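PDB 3UID: activator of Hsp90 ATPase homologue 1/2-like C-terminal domain-containing protein from Mycobacterium smegmatis, which probably acts as a type II toxin involved in the hypoxic response and is a structural homologue of Mycobacterium tuberculosis Rv2035. Local coordinates for residues V25-Q30 / D156-A161. Numbering follows the deposited sequence.
Sequences VTRIWQ and DALLTA
Arg27 NH1 is held by a hydrogen bond to Gln37 OE1 on helix 35-42, which steadies the guanidinium as the arginine passes Leu158 and Leu159. This is a corner of the helix-grip fold of the SRPBCC (Bet v 1-like) superfamily, where the chain leaving the long C-terminal helix comes up to the first of the two short helices that follow strand 14-21. No hydrogen bond joins 25-30 to 156-161; the contact is van der Waals packing and small, burying 148 Å² in all, and the CA atoms of Arg27 and Leu159 stay 8.9 Å apart.

Leu159 does most of the bridging with its two methyls. CD2 lies 4.0 Å from Arg27 CG, the touch being made by the aliphatic stem of the arginine. With CG anti to the backbone N (chi1 171°), Arg27 reaches out toward the leucines, and its chain then bends at chi2 (70°). The other branch, CD1, meets the end of Ile28, whose side chain crosses that of Leu159 nearly at right angles. Phe21 of strand 14-21 touches both Ile28 and Leu159, tying the contact to the sheet. Leu158 is turned partly onto Lys40 and Val41 of helix 35-42, and its CD1 approaches Arg27 NH2 obliquely at 4.4 Å. Ile28 CD1 lies 4.0 Å from Leu159 CD1, matching the approach of Leu159 CD2 to Arg27 CG.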
# COMPACT_ATOMS: atom_id res chain seq x y z
N VAL A 25 -10.68 -6.03 12.03
CA VAL A 25 -10.77 -5.28 10.79
C VAL A 25 -10.87 -3.78 11.05
O VAL A 25 -10.25 -2.99 10.33
CB VAL A 25 -11.98 -5.73 9.96
CG1 VAL A 25 -12.29 -4.70 8.90
CG2 VAL A 25 -11.69 -7.10 9.33
N THR A 26 -11.64 -3.39 12.06
CA THR A 26 -11.79 -1.97 12.38
C THR A 26 -10.46 -1.32 12.72
O THR A 26 -10.22 -0.17 12.35
CB THR A 26 -12.80 -1.73 13.52
OG1 THR A 26 -12.45 -2.54 14.66
CG2 THR A 26 -14.19 -2.10 13.06
N ARG A 27 -9.59 -2.06 13.41
CA ARG A 27 -8.25 -1.55 13.72
C ARG A 27 -7.36 -1.36 12.48
O ARG A 27 -6.71 -0.33 12.32
CB ARG A 27 -7.52 -2.47 14.71
CG ARG A 27 -6.03 -2.08 14.88
CD ARG A 27 -5.95 -0.78 15.63
NE ARG A 27 -4.58 -0.25 15.74
CZ ARG A 27 -4.07 0.67 14.92
NH1 ARG A 27 -4.79 1.16 13.92
NH2 ARG A 27 -2.83 1.11 15.09
N ILE A 28 -7.32 -2.37 11.61
CA ILE A 28 -6.53 -2.29 10.39
C ILE A 28 -7.01 -1.15 9.49
O ILE A 28 -6.20 -0.46 8.88
CB ILE A 28 -6.52 -3.64 9.65
CG1 ILE A 28 -6.04 -4.75 10.58
CG2 ILE A 28 -5.62 -3.56 8.43
CD1 ILE A 28 -4.61 -4.56 11.10
N TRP A 29 -8.32 -0.94 9.43
CA TRP A 29 -8.85 0.15 8.63
C TRP A 29 -8.19 1.48 9.02
O TRP A 29 -7.87 2.30 8.15
CB TRP A 29 -10.37 0.26 8.80
CG TRP A 29 -10.94 1.38 7.99
CD1 TRP A 29 -11.22 2.65 8.42
CD2 TRP A 29 -11.26 1.35 6.60
NE1 TRP A 29 -11.73 3.40 7.38
CE2 TRP A 29 -11.75 2.63 6.25
CE3 TRP A 29 -11.19 0.37 5.61
CZ2 TRP A 29 -12.17 2.94 4.96
CZ3 TRP A 29 -11.60 0.68 4.33
CH2 TRP A 29 -12.09 1.95 4.02
N GLN A 30 -8.00 1.69 10.31
CA GLN A 30 -7.45 2.95 10.82
C GLN A 30 -5.99 3.18 10.46
O GLN A 30 -5.52 4.34 10.49
CB GLN A 30 -7.67 3.06 12.33
CG GLN A 30 -9.13 3.16 12.73
CD GLN A 30 -9.83 4.38 12.14
OE1 GLN A 30 -9.21 5.42 11.91
NE2 GLN A 30 -11.12 4.25 11.90
N ASP A 156 2.26 -5.23 11.72
CA ASP A 156 2.38 -6.25 12.77
C ASP A 156 2.93 -5.64 14.06
O ASP A 156 2.41 -5.89 15.15
CB ASP A 156 3.32 -7.40 12.36
CG ASP A 156 2.74 -8.31 11.29
OD1 ASP A 156 3.54 -8.91 10.54
OD2 ASP A 156 1.51 -8.45 11.21
N ALA A 157 4.01 -4.86 13.94
CA ALA A 157 4.68 -4.33 15.12
C ALA A 157 3.79 -3.39 15.92
O ALA A 157 3.89 -3.34 17.15
CB ALA A 157 5.96 -3.61 14.72
N LEU A 158 2.92 -2.66 15.23
CA LEU A 158 2.02 -1.72 15.89
C LEU A 158 0.94 -2.41 16.70
O LEU A 158 0.36 -1.80 17.60
CB LEU A 158 1.31 -0.82 14.87
CG LEU A 158 2.13 0.15 14.03
CD1 LEU A 158 1.18 1.06 13.29
CD2 LEU A 158 3.09 0.96 14.88
N LEU A 159 0.66 -3.67 16.38
CA LEU A 159 -0.48 -4.38 16.96
C LEU A 159 -0.22 -5.05 18.32
O LEU A 159 -1.12 -5.67 18.90
CB LEU A 159 -1.00 -5.42 15.97
CG LEU A 159 -1.39 -4.91 14.57
CD1 LEU A 159 -1.92 -6.06 13.71
CD2 LEU A 159 -2.41 -3.79 14.68
N THR A 160 1.02 -4.96 18.81
CA THR A 160 1.34 -5.53 20.11
C THR A 160 2.12 -4.52 20.95
O THR A 160 2.93 -3.76 20.43
CB THR A 160 2.17 -6.82 19.99
OG1 THR A 160 2.53 -7.27 21.30
CG2 THR A 160 3.41 -6.57 19.16
N ALA A 161 1.87 -4.53 22.25
CA ALA A 161 2.58 -3.64 23.17
C ALA A 161 3.92 -4.24 23.60
O ALA A 161 4.69 -3.58 24.30
CB ALA A 161 1.72 -3.34 24.39